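Local coordinates for protein putative glycoside hydrolase (Bacteroides ovatus, PDB 4ONZ) that is a putative glycoside hydrolase of unknown function, probably with a five-bladed beta-propeller fold, at residues A[161-166]-A[218-223]; A[129-134]-A[148-153]; A[25-30]-A[343-348]; A[121-126]-A[321-326]. All coordinates share one frame; numbering follows the deposited sequence.

Contact 1 of 4, residues A[161-166]-A[218-223]; sequences GLAFDK and IDWYPV
A163 and F164 dock on W220 and P222 where a type I beta turn, L162 to D165, leaves the outer strand 158-162 of one sheet and meets the short edge strand 221-222 of the next, a junction consistent with adjoining blades of a beta-propeller. The F164 ring is one projection, wedged between W220 CB and P222. P222 CG sits over the middle of one face, 3.7 Å from the F164 ring centroid and 13° off the ring normal, a CH-pi contact. At the ring edge, near its plane, lies W220 O, while W220 CB fills in beside F164 CE1. CG of F164 lies beside its backbone N (chi1 -52°), and the ring reaches W220 and P222; it also meets the ring of W204. A163 CB is a smaller bump, touching W220 CD1 at 3.8 Å. W220 N donates to A163 O (2.8 Å, 161° at the hydrogen), the direct hydrogen bond that ties the turn to the chain leading into strand 221-222. On the exposed side K166 lays its chain past D219 and Y221, with K166 CD 3.3 Å from Y221 OH. Beside K166, a water accepts a hydrogen bond from K166 N at 3.0 Å and stands 2.8 Å from D219 OD1.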
loop_
_atom_site.group_PDB
_atom_site.type_symbol
_atom_site.label_atom_id
_atom_site.label_comp_id
_atom_site.label_asym_id
_atom_site.label_seq_id
_atom_site.Cartn_x
_atom_site.Cartn_y
_atom_site.Cartn_z
ATOM N N GLY A 161 10.234 -11.448 -8.831
ATOM C CA GLY A 161 9.181 -11.966 -9.693
ATOM C C GLY A 161 7.805 -11.852 -9.071
ATOM O O GLY A 161 7.600 -11.095 -8.134
ATOM N N LEU A 162 6.856 -12.614 -9.596
ATOM C CA LEU A 162 5.473 -12.529 -9.110
ATOM C C LEU A 162 5.272 -13.256 -7.794
ATOM O O LEU A 162 5.813 -14.330 -7.585
ATOM C CB LEU A 162 4.511 -13.099 -10.152
ATOM C CG LEU A 162 4.604 -12.422 -11.515
ATOM C CD1 LEU A 162 3.597 -13.052 -12.458
ATOM C CD2 LEU A 162 4.382 -10.919 -11.388
ATOM N N ALA A 163 4.473 -12.658 -6.912
ATOM C CA ALA A 163 4.157 -13.267 -5.627
ATOM C C ALA A 163 3.503 -14.649 -5.776
ATOM O O ALA A 163 3.740 -15.538 -4.961
ATOM C CB ALA A 163 3.255 -12.347 -4.845
ATOM N N PHE A 164 2.698 -14.838 -6.820
ATOM C CA PHE A 164 1.988 -16.103 -7.016
ATOM C C PHE A 164 2.513 -16.911 -8.193
ATOM O O PHE A 164 1.770 -17.685 -8.791
ATOM C CB PHE A 164 0.474 -15.850 -7.191
ATOM C CG PHE A 164 -0.141 -14.994 -6.098
ATOM C CD1 PHE A 164 0.258 -15.130 -4.775
ATOM C CD2 PHE A 164 -1.170 -14.105 -6.385
ATOM C CE1 PHE A 164 -0.313 -14.363 -3.770
ATOM C CE2 PHE A 164 -1.752 -13.335 -5.380
ATOM C CZ PHE A 164 -1.328 -13.469 -4.070
ATOM N N ASP A 165 3.787 -16.740 -8.535
ATOM C CA ASP A 165 4.346 -17.468 -9.676
ATOM C C ASP A 165 4.371 -18.977 -9.456
ATOM O O ASP A 165 4.011 -19.751 -10.347
ATOM C CB ASP A 165 5.779 -17.031 -9.985
ATOM C CG ASP A 165 6.295 -17.625 -11.307
ATOM O OD1 ASP A 165 5.644 -17.413 -12.351
ATOM O OD2 ASP A 165 7.347 -18.299 -11.305
ATOM N N LYS A 166 4.790 -19.382 -8.266
ATOM C CA LYS A 166 5.041 -20.798 -7.956
ATOM C C LYS A 166 3.824 -21.593 -7.480
ATOM O O LYS A 166 3.547 -22.689 -7.966
ATOM C CB LYS A 166 6.124 -20.838 -6.874
ATOM C CG LYS A 166 6.716 -22.193 -6.507
ATOM C CD LYS A 166 7.497 -22.057 -5.201
ATOM C CE LYS A 166 8.082 -23.368 -4.690
ATOM N NZ LYS A 166 9.347 -23.727 -5.376
ATOM N N ILE A 218 8.737 -14.317 -0.410
ATOM C CA ILE A 218 8.899 -14.155 -1.856
ATOM C C ILE A 218 7.834 -14.949 -2.617
ATOM O O ILE A 218 7.170 -14.422 -3.517
ATOM C CB ILE A 218 10.302 -14.634 -2.302
ATOM C CG1 ILE A 218 11.408 -13.956 -1.476
ATOM C CG2 ILE A 218 10.523 -14.383 -3.783
ATOM C CD1 ILE A 218 11.401 -12.448 -1.525
ATOM N N ASP A 219 7.692 -16.224 -2.271
ATOM C CA ASP A 219 6.703 -17.093 -2.903
ATOM C C ASP A 219 5.482 -17.159 -1.983
ATOM O O ASP A 219 5.568 -17.655 -0.865
ATOM C CB ASP A 219 7.290 -18.487 -3.138
ATOM C CG ASP A 219 8.499 -18.458 -4.055
ATOM O OD1 ASP A 219 8.377 -17.998 -5.215
ATOM O OD2 ASP A 219 9.577 -18.900 -3.618
ATOM N N TRP A 220 4.354 -16.640 -2.460
ATOM C CA TRP A 220 3.135 -16.576 -1.670
ATOM C C TRP A 220 2.085 -17.555 -2.167
ATOM O O TRP A 220 1.940 -17.777 -3.382
ATOM C CB TRP A 220 2.581 -15.145 -1.674
ATOM C CG TRP A 220 3.453 -14.178 -0.929
ATOM C CD1 TRP A 220 4.512 -13.489 -1.425
ATOM C CD2 TRP A 220 3.359 -13.828 0.458
ATOM N NE1 TRP A 220 5.066 -12.707 -0.443
ATOM C CE2 TRP A 220 4.378 -12.901 0.724
ATOM C CE3 TRP A 220 2.500 -14.206 1.499
ATOM C CZ2 TRP A 220 4.580 -12.348 1.990
ATOM C CZ3 TRP A 220 2.692 -13.651 2.757
ATOM C CH2 TRP A 220 3.717 -12.721 2.989
ATOM N N TYR A 221 1.331 -18.097 -1.213
ATOM C CA TYR A 221 0.313 -19.121 -1.453
ATOM C C TYR A 221 -1.067 -18.597 -1.071
ATOM O O TYR A 221 -1.377 -18.508 0.112
ATOM C CB TYR A 221 0.667 -20.384 -0.648
ATOM C CG TYR A 221 1.899 -21.062 -1.204
ATOM C CD1 TYR A 221 3.162 -20.537 -0.977
ATOM C CD2 TYR A 221 1.794 -22.201 -1.999
ATOM C CE1 TYR A 221 4.290 -21.129 -1.516
ATOM C CE2 TYR A 221 2.917 -22.805 -2.536
ATOM C CZ TYR A 221 4.163 -22.267 -2.285
ATOM O OH TYR A 221 5.294 -22.848 -2.817
ATOM N N PRO A 222 -1.896 -18.242 -2.075
ATOM C CA PRO A 222 -3.217 -17.711 -1.774
ATOM C C PRO A 222 -4.043 -18.722 -0.986
ATOM O O PRO A 222 -3.952 -19.932 -1.236
ATOM C CB PRO A 222 -3.819 -17.451 -3.148
ATOM C CG PRO A 222 -2.646 -17.264 -4.057
ATOM C CD PRO A 222 -1.582 -18.168 -3.515
ATOM N N VAL A 223 -4.827 -18.240 -0.033
ATOM C CA VAL A 223 -5.623 -19.132 0.794
ATOM C C VAL A 223 -6.885 -19.496 0.029
ATOM O O VAL A 223 -7.603 -18.615 -0.457
ATOM C CB VAL A 223 -5.952 -18.525 2.169
ATOM C CG1 VAL A 223 -6.788 -19.495 3.007
ATOM C CG2 VAL A 223 -4.662 -18.185 2.905
HETATM O O HOH W 1 5.995 -17.265 -6.489
HETATM O O HOH W 2 3.849 -18.639 -5.277
#

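Contact 2 of 4, residues A[129-134]-A[148-153]; sequences DGLYVM and VATSRD
Y132 and M134 pair with S151 and A149 through four backbone hydrogen bonds. M134 N to A149 O is the straightest (2.8 Å, 170°), and A149 N returns a bond to M134 O; Y132 N to S151 O and S151 N to Y132 O repeat the pattern. V133 and T150 form the non-hydrogen-bonded pair between them, and Y132 O also receives the CA-H of T150, with T150 CA to Y132 O at 3.3 Å.

Among polar side chains, R152 carries the contact. Its chain runs extended from CG to NE and brings the guanidinium end-on to one atom: in the conformer of D129 given, NH1 and NH2 both donate to D129 O, at 3.2 and 3.1 Å. That oxygen lies in the guanidinium plane, although only NH1 approaches it on a lone pair; NH2 comes from above the carbonyl plane. A water donates to G130 O at 2.6 Å and to R152 O at 2.7 Å, linking the backbones just beyond the last pair.

Apolar contacts are lighter. V133 CG1 meets V148 CG1 at 4.0 Å, and L131 CD1 lies near T150 CB. The Y132 ring turns its edge to S151 O, while its hydroxyl is bonded to V58 O; T150 OG1 bonds to H160.

Near-antiparallel axes, 158° apart, and regular pairing mark a beta hairpin whose strands are the inner two of a four-stranded antiparallel sheet, consistent with a beta-propeller blade.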
loop_
_atom_site.group_PDB
_atom_site.type_symbol
_atom_site.label_atom_id
_atom_site.label_comp_id
_atom_site.label_asym_id
_atom_site.label_seq_id
_atom_site.Cartn_x
_atom_site.Cartn_y
_atom_site.Cartn_z
ATOM N N ASP A 129 15.355 -8.782 11.078
ATOM C CA ASP A 129 16.772 -8.806 10.707
ATOM C C ASP A 129 17.153 -7.739 9.668
ATOM O O ASP A 129 18.258 -7.754 9.136
ATOM C CB ASP A 129 17.187 -10.212 10.246
ATOM C CG ASP A 129 17.320 -11.194 11.406
ATOM O OD1 ASP A 129 17.585 -10.751 12.546
ATOM O OD2 ASP A 129 17.187 -12.416 11.178
ATOM N N GLY A 130 16.244 -6.812 9.371
ATOM C CA GLY A 130 16.559 -5.709 8.459
ATOM C C GLY A 130 16.322 -5.859 6.963
ATOM O O GLY A 130 16.877 -5.087 6.179
ATOM N N LEU A 131 15.507 -6.829 6.550
ATOM C CA LEU A 131 15.192 -6.989 5.126
ATOM C C LEU A 131 13.878 -6.275 4.846
ATOM O O LEU A 131 12.891 -6.531 5.516
ATOM C CB LEU A 131 15.046 -8.463 4.740
ATOM C CG LEU A 131 14.837 -8.753 3.251
ATOM C CD1 LEU A 131 16.080 -8.400 2.464
ATOM C CD2 LEU A 131 14.459 -10.213 3.011
ATOM N N TYR A 132 13.883 -5.357 3.886
ATOM C CA TYR A 132 12.670 -4.649 3.505
ATOM C C TYR A 132 12.067 -5.393 2.346
ATOM O O TYR A 132 12.753 -5.677 1.366
ATOM C CB TYR A 132 12.965 -3.201 3.116
ATOM C CG TYR A 132 13.465 -2.381 4.284
ATOM C CD1 TYR A 132 12.574 -1.705 5.116
ATOM C CD2 TYR A 132 14.824 -2.288 4.559
ATOM C CE1 TYR A 132 13.028 -0.947 6.195
ATOM C CE2 TYR A 132 15.285 -1.537 5.635
ATOM C CZ TYR A 132 14.389 -0.873 6.448
ATOM O OH TYR A 132 14.835 -0.120 7.519
ATOM N N VAL A 133 10.790 -5.734 2.485
ATOM C CA VAL A 133 10.055 -6.473 1.467
ATOM C C VAL A 133 8.994 -5.566 0.866
ATOM O O VAL A 133 8.168 -5.007 1.598
ATOM C CB VAL A 133 9.374 -7.726 2.063
ATOM C CG1 VAL A 133 8.673 -8.518 0.964
ATOM C CG2 VAL A 133 10.407 -8.613 2.744
HETATM N N MSE A 134 9.017 -5.431 -0.460
HETATM C CA MSE A 134 8.049 -4.620 -1.168
HETATM C C MSE A 134 7.142 -5.490 -1.989
HETATM O O MSE A 134 7.602 -6.328 -2.774
HETATM C CB MSE A 134 8.720 -3.615 -2.094
HETATM C CG MSE A 134 7.705 -2.790 -2.891
HETATM SE SE MSE A 134 8.647 -1.749 -4.253
HETATM C CE MSE A 134 9.571 -0.449 -3.124
ATOM N N VAL A 148 7.100 -8.986 -6.014
ATOM C CA VAL A 148 7.910 -8.797 -4.826
ATOM C C VAL A 148 9.309 -8.309 -5.170
ATOM O O VAL A 148 9.941 -8.854 -6.076
ATOM C CB VAL A 148 8.094 -10.135 -4.067
ATOM C CG1 VAL A 148 8.933 -9.931 -2.809
ATOM C CG2 VAL A 148 6.750 -10.759 -3.720
ATOM N N ALA A 149 9.787 -7.316 -4.414
ATOM C CA ALA A 149 11.168 -6.830 -4.498
ATOM C C ALA A 149 11.702 -6.726 -3.074
ATOM O O ALA A 149 10.925 -6.540 -2.137
ATOM C CB ALA A 149 11.246 -5.461 -5.180
ATOM N N THR A 150 13.009 -6.890 -2.898
ATOM C CA THR A 150 13.619 -6.753 -1.577
ATOM C C THR A 150 14.779 -5.771 -1.633
ATOM O O THR A 150 15.337 -5.483 -2.699
ATOM C CB THR A 150 14.120 -8.098 -0.991
ATOM O OG1 THR A 150 15.091 -8.687 -1.865
ATOM C CG2 THR A 150 12.960 -9.080 -0.792
ATOM N N SER A 151 15.114 -5.241 -0.468
ATOM C CA SER A 151 16.211 -4.310 -0.324
ATOM C C SER A 151 16.656 -4.246 1.121
ATOM O O SER A 151 15.883 -4.522 2.035
ATOM C CB SER A 151 15.783 -2.911 -0.769
ATOM O OG SER A 151 16.874 -2.008 -0.693
ATOM N N ARG A 152 17.918 -3.890 1.318
ATOM C CA ARG A 152 18.438 -3.650 2.653
ATOM C C ARG A 152 18.699 -2.174 2.905
ATOM O O ARG A 152 18.714 -1.748 4.058
ATOM C CB ARG A 152 19.684 -4.496 2.922
ATOM C CG ARG A 152 19.307 -5.930 3.218
ATOM C CD ARG A 152 20.462 -6.762 3.747
ATOM N NE ARG A 152 19.897 -7.871 4.501
ATOM C CZ ARG A 152 19.553 -7.816 5.792
ATOM N NH1 ARG A 152 19.743 -6.714 6.516
ATOM N NH2 ARG A 152 19.020 -8.883 6.370
ATOM N N ASP A 153 18.898 -1.394 1.842
ATOM C CA ASP A 153 19.170 0.043 1.975
ATOM C C ASP A 153 18.051 0.956 1.475
ATOM O O ASP A 153 18.163 2.176 1.599
ATOM C CB ASP A 153 20.503 0.416 1.302
ATOM C CG ASP A 153 20.487 0.237 -0.217
ATOM O OD1 ASP A 153 19.440 -0.110 -0.813
ATOM O OD2 ASP A 153 21.553 0.460 -0.828
HETATM O O HOH W 3 18.451 -3.063 6.430
#

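Contact 3 of 4, residues A[25-30]-A[343-348]; sequences NPVISP and SQVAVA
An irregular stretch of chain, 25-30, is added antiparallel to the edge strand 344-350, N25 holding V347 and I28 pairing with V345, so that residues near the start of the chain are fastened to a sheet formed near its end. Such a union is consistent with the ring closure of a beta-propeller.

The backbone evidence is a single antiparallel bridge with a classic beta bulge: V27 and I28 both face V345. V345 O takes a bond from V27 N at 2.8 Å and a weak one from I28 N, and V345 N donates to I28 O at 2.9 Å, nearly straight at 169°.

Further along, the N25 side chain stands in for a strand backbone. OD1 accepts from V347 N, the donor tilted from the carbonyl plane, while N25 ND2 gives V347 O a straight bond of 2.9 Å (168°), on a lone pair and in the amide plane. These two bonds fix the rotation of the amide. CG lies anti to the carbonyl carbon of N25 (chi1 -76°), which lowers the amide onto V347 beside A346 CB. The next peptide bond, into P26, is cis, and P26 CG rests 3.6 Å from Q344 CD.

Apolar branches also meet. I28 and V345 lie side by side, CB to CB at 3.8 Å, whereas the V27 and V347 side chains cross at about a right angle, CG1 to CG1 at 3.9 Å.

Around the joint, I28 and V345 pack on Y67 of strand 62-70, P30 and V345 reach strand 50-59, and A346 and V347 touch the adjacent strand 333-340.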
loop_
_atom_site.group_PDB
_atom_site.type_symbol
_atom_site.label_atom_id
_atom_site.label_comp_id
_atom_site.label_asym_id
_atom_site.label_seq_id
_atom_site.Cartn_x
_atom_site.Cartn_y
_atom_site.Cartn_z
ATOM N N ASN A 25 0.623 19.827 3.641
ATOM C CA ASN A 25 0.271 18.975 2.511
ATOM C C ASN A 25 -0.025 19.702 1.209
ATOM O O ASN A 25 -0.605 20.786 1.226
ATOM C CB ASN A 25 -0.921 18.097 2.875
ATOM C CG ASN A 25 -0.540 16.955 3.779
ATOM O OD1 ASN A 25 0.405 16.220 3.495
ATOM N ND2 ASN A 25 -1.295 16.770 4.854
ATOM N N PRO A 26 0.323 19.078 0.067
ATOM C CA PRO A 26 0.960 17.761 -0.096
ATOM C C PRO A 26 2.462 17.776 0.201
ATOM O O PRO A 26 3.119 18.806 0.021
ATOM C CB PRO A 26 0.721 17.437 -1.576
ATOM C CG PRO A 26 0.617 18.767 -2.234
ATOM C CD PRO A 26 -0.026 19.684 -1.232
ATOM N N VAL A 27 2.995 16.644 0.652
ATOM C CA VAL A 27 4.423 16.534 0.977
ATOM C C VAL A 27 5.302 16.102 -0.216
ATOM O O VAL A 27 6.504 16.333 -0.197
ATOM C CB VAL A 27 4.683 15.633 2.214
ATOM C CG1 VAL A 27 4.090 16.273 3.464
ATOM C CG2 VAL A 27 4.143 14.225 2.032
ATOM N N ILE A 28 4.710 15.470 -1.233
ATOM C CA ILE A 28 5.431 15.073 -2.451
ATOM C C ILE A 28 4.546 15.389 -3.657
ATOM O O ILE A 28 3.419 14.914 -3.745
ATOM C CB ILE A 28 5.799 13.564 -2.490
ATOM C CG1 ILE A 28 6.585 13.146 -1.243
ATOM C CG2 ILE A 28 6.613 13.239 -3.742
ATOM C CD1 ILE A 28 6.879 11.663 -1.171
ATOM N N SER A 29 5.081 16.186 -4.577
ATOM C CA SER A 29 4.377 16.607 -5.787
ATOM C C SER A 29 5.248 16.334 -7.017
ATOM O O SER A 29 6.465 16.193 -6.891
ATOM C CB SER A 29 4.053 18.101 -5.706
ATOM O OG SER A 29 3.153 18.368 -4.639
ATOM N N PRO A 30 4.626 16.255 -8.205
ATOM C CA PRO A 30 5.392 15.984 -9.421
ATOM C C PRO A 30 6.400 17.077 -9.779
ATOM O O PRO A 30 6.231 18.245 -9.395
ATOM C CB PRO A 30 4.311 15.817 -10.514
ATOM C CG PRO A 30 3.031 16.277 -9.908
ATOM C CD PRO A 30 3.173 16.141 -8.425
ATOM N N SER A 343 -2.784 12.109 -7.472
ATOM C CA SER A 343 -1.675 12.863 -8.035
ATOM C C SER A 343 -0.546 13.270 -7.102
ATOM O O SER A 343 0.563 13.484 -7.570
ATOM C CB SER A 343 -2.209 14.122 -8.716
ATOM O OG SER A 343 -2.832 14.962 -7.774
ATOM N N GLN A 344 -0.812 13.390 -5.807
ATOM C CA GLN A 344 0.222 13.815 -4.861
ATOM C C GLN A 344 0.292 12.904 -3.636
ATOM O O GLN A 344 -0.525 11.997 -3.489
ATOM C CB GLN A 344 -0.061 15.263 -4.457
ATOM C CG GLN A 344 0.081 16.247 -5.613
ATOM C CD GLN A 344 -0.679 17.538 -5.377
ATOM O OE1 GLN A 344 -1.816 17.523 -4.890
ATOM N NE2 GLN A 344 -0.067 18.662 -5.735
ATOM N N VAL A 345 1.296 13.113 -2.782
ATOM C CA VAL A 345 1.394 12.358 -1.530
ATOM C C VAL A 345 1.131 13.302 -0.368
ATOM O O VAL A 345 1.649 14.427 -0.331
ATOM C CB VAL A 345 2.760 11.685 -1.324
ATOM C CG1 VAL A 345 2.844 11.022 0.054
ATOM C CG2 VAL A 345 3.036 10.657 -2.417
ATOM N N ALA A 346 0.302 12.845 0.565
ATOM C CA ALA A 346 -0.019 13.608 1.763
ATOM C C ALA A 346 0.194 12.759 3.006
ATOM O O ALA A 346 0.309 11.525 2.932
ATOM C CB ALA A 346 -1.444 14.135 1.709
ATOM N N VAL A 347 0.228 13.435 4.150
ATOM C CA VAL A 347 0.461 12.779 5.426
ATOM C C VAL A 347 -0.564 13.215 6.474
ATOM O O VAL A 347 -1.038 14.362 6.460
ATOM C CB VAL A 347 1.900 13.071 5.942
ATOM C CG1 VAL A 347 2.073 14.542 6.304
ATOM C CG2 VAL A 347 2.244 12.203 7.141
ATOM N N ALA A 348 -0.914 12.282 7.359
ATOM C CA ALA A 348 -1.789 12.548 8.512
ATOM C C ALA A 348 -1.157 11.801 9.678
ATOM O O ALA A 348 -0.518 10.757 9.489
ATOM C CB ALA A 348 -3.223 12.100 8.266
#

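Contact 4 of 4, residues A[121-126]-A[321-326]; sequences DPRVAM and TVFIEG
E325 lays its CG over the R123 guanidinium where strand 322-330 approaches strand 118-126, two strands of different sheets that come together near the middle of a probable beta-propeller. From CB, the E325 chain leaves with CG anti to the backbone N (chi1 -168°) and stays extended, which carries it across to the other strand. E325 CG settles over the centre of the guanidinium, 3.8 Å from R123 CZ, and is 3.3 Å from P122 O. CD follows, with E325 CD 3.7 Å from R123 NH1. OE1 comes to the edge of the F323 ring, in its plane, and has no polar partner in the model. OE2 is crowded against the D121-P122 peptide; its position is doubtful, and with it both the tilt of the carboxylate and the salt bridge to R123 NH1. That bridge would be charge attraction alone, since the oxygen lies well out of the guanidinium plane.

R123 is positioned by bonds from NE to G249 O and from NH2 to C248 O, and R123 NH2 also meets F323 CE2 at 3.4 Å, guanidinium and ring planes 87° apart. D121 is salt-bridged to R68. Where the strands diverge, one water accepts from V124 N at 3.0 Å and donates to E325 O at 2.9 Å.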
loop_
_atom_site.group_PDB
_atom_site.type_symbol
_atom_site.label_atom_id
_atom_site.label_comp_id
_atom_site.label_asym_id
_atom_site.label_seq_id
_atom_site.Cartn_x
_atom_site.Cartn_y
_atom_site.Cartn_z
ATOM N N ASP A 121 2.138 1.125 -7.075
ATOM C CA ASP A 121 1.534 0.943 -5.766
ATOM C C ASP A 121 2.280 0.028 -4.789
ATOM O O ASP A 121 1.808 -1.057 -4.468
ATOM C CB ASP A 121 0.121 0.399 -5.966
ATOM C CG ASP A 121 -0.771 1.317 -6.806
ATOM O OD1 ASP A 121 -0.343 2.402 -7.209
ATOM O OD2 ASP A 121 -1.933 0.930 -7.054
ATOM N N PRO A 122 3.431 0.478 -4.298
ATOM C CA PRO A 122 4.183 -0.328 -3.362
ATOM C C PRO A 122 3.636 -0.317 -1.934
ATOM O O PRO A 122 3.016 0.656 -1.495
ATOM C CB PRO A 122 5.556 0.350 -3.362
ATOM C CG PRO A 122 5.247 1.781 -3.633
ATOM C CD PRO A 122 4.131 1.730 -4.637
ATOM N N ARG A 123 3.872 -1.411 -1.230
ATOM C CA ARG A 123 3.622 -1.505 0.199
ATOM C C ARG A 123 4.880 -2.150 0.735
ATOM O O ARG A 123 5.345 -3.146 0.179
ATOM C CB ARG A 123 2.384 -2.332 0.504
ATOM C CG ARG A 123 1.107 -1.607 0.111
ATOM C CD ARG A 123 -0.059 -2.548 -0.077
ATOM N NE ARG A 123 -1.278 -1.801 -0.397
ATOM C CZ ARG A 123 -1.562 -1.271 -1.589
ATOM N NH1 ARG A 123 -0.740 -1.403 -2.622
ATOM N NH2 ARG A 123 -2.709 -0.613 -1.761
ATOM N N VAL A 124 5.442 -1.574 1.786
ATOM C CA VAL A 124 6.701 -2.057 2.338
ATOM C C VAL A 124 6.651 -2.379 3.829
ATOM O O VAL A 124 6.068 -1.648 4.621
ATOM C CB VAL A 124 7.822 -1.027 2.076
ATOM C CG1 VAL A 124 9.124 -1.428 2.780
ATOM C CG2 VAL A 124 8.044 -0.877 0.582
ATOM N N ALA A 125 7.265 -3.499 4.185
ATOM C CA ALA A 125 7.418 -3.915 5.559
ATOM C C ALA A 125 8.851 -4.447 5.731
ATOM O O ALA A 125 9.521 -4.800 4.746
ATOM C CB ALA A 125 6.395 -4.964 5.922
HETATM N N MSE A 126 9.310 -4.498 6.975
HETATM C CA MSE A 126 10.684 -4.900 7.289
HETATM C C MSE A 126 10.765 -6.045 8.274
HETATM O O MSE A 126 10.077 -6.032 9.291
HETATM C CB MSE A 126 11.323 -3.642 7.890
HETATM C CG MSE A 126 12.838 -3.771 8.050
HETATM SE SE MSE A 126 13.502 -2.564 9.466
HETATM C CE MSE A 126 12.743 -3.395 11.074
ATOM N N THR A 321 -10.476 12.491 -3.369
ATOM C CA THR A 321 -10.249 11.056 -3.207
ATOM C C THR A 321 -8.913 10.845 -2.483
ATOM O O THR A 321 -7.964 11.616 -2.676
ATOM C CB THR A 321 -10.305 10.300 -4.556
ATOM O OG1 THR A 321 -10.253 8.889 -4.320
ATOM C CG2 THR A 321 -9.168 10.726 -5.494
ATOM N N VAL A 322 -8.864 9.839 -1.611
ATOM C CA VAL A 322 -7.671 9.531 -0.824
ATOM C C VAL A 322 -7.432 8.022 -0.835
ATOM O O VAL A 322 -8.386 7.240 -0.810
ATOM C CB VAL A 322 -7.749 10.062 0.632
ATOM C CG1 VAL A 322 -7.888 11.569 0.626
ATOM C CG2 VAL A 322 -8.892 9.432 1.416
ATOM N N PHE A 323 -6.159 7.624 -0.898
ATOM C CA PHE A 323 -5.787 6.205 -0.980
ATOM C C PHE A 323 -4.625 5.952 -0.033
ATOM O O PHE A 323 -3.497 6.387 -0.290
ATOM C CB PHE A 323 -5.425 5.843 -2.414
ATOM C CG PHE A 323 -5.315 4.363 -2.657
ATOM C CD1 PHE A 323 -6.446 3.611 -2.926
ATOM C CD2 PHE A 323 -4.086 3.731 -2.646
ATOM C CE1 PHE A 323 -6.357 2.249 -3.166
ATOM C CE2 PHE A 323 -3.993 2.378 -2.889
ATOM C CZ PHE A 323 -5.126 1.635 -3.151
ATOM N N ILE A 324 -4.928 5.262 1.064
ATOM C CA ILE A 324 -3.981 5.024 2.161
ATOM C C ILE A 324 -3.084 3.850 1.858
ATOM O O ILE A 324 -3.574 2.763 1.558
ATOM C CB ILE A 324 -4.708 4.727 3.488
ATOM C CG1 ILE A 324 -5.837 5.727 3.753
ATOM C CG2 ILE A 324 -3.727 4.704 4.651
ATOM C CD1 ILE A 324 -5.447 7.180 3.704
ATOM N N GLU A 325 -1.770 4.047 1.954
ATOM C CA GLU A 325 -0.858 2.972 1.558
ATOM C C GLU A 325 0.419 2.819 2.389
ATOM O O GLU A 325 1.110 1.793 2.275
ATOM C CB GLU A 325 -0.554 3.169 0.069
ATOM C CG GLU A 325 0.154 2.024 -0.655
ATOM C CD GLU A 325 0.129 2.210 -2.164
ATOM O OE1 GLU A 325 -0.816 2.872 -2.670
ATOM O OE2 GLU A 325 1.048 1.703 -2.858
ATOM N N GLY A 326 0.725 3.816 3.221
ATOM C CA GLY A 326 1.891 3.763 4.093
ATOM C C GLY A 326 1.533 4.049 5.532
ATOM O O GLY A 326 0.702 4.903 5.809
HETATM O O HOH W 4 3.733 0.705 2.858
#

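Segments 161-166 and 121-126 flank the hairpin of contact 2 in one four-stranded sheet, so contacts 1, 2 and 4 are linked through it. G161 O of contact 1 lies 3.0 Å from V148 N of contact 2, probably a hydrogen bond, and V133 N of contact 2 lies 2.8 Å from A125 O of contact 4. Each step moves inward: the centres of contacts 1, 2 and 4 are about 17, 15 and 2 Å from the centre of the chain. Contact 3 stands on the opposite side of that centre from contact 1, their centres about 32 Å apart; its centre is about 13 Å from that of contact 4. An unknown ligand, probably from the crystallisation liquor, lies about 3 Å from the D121 side chain and may mark a pocket beside contact 4.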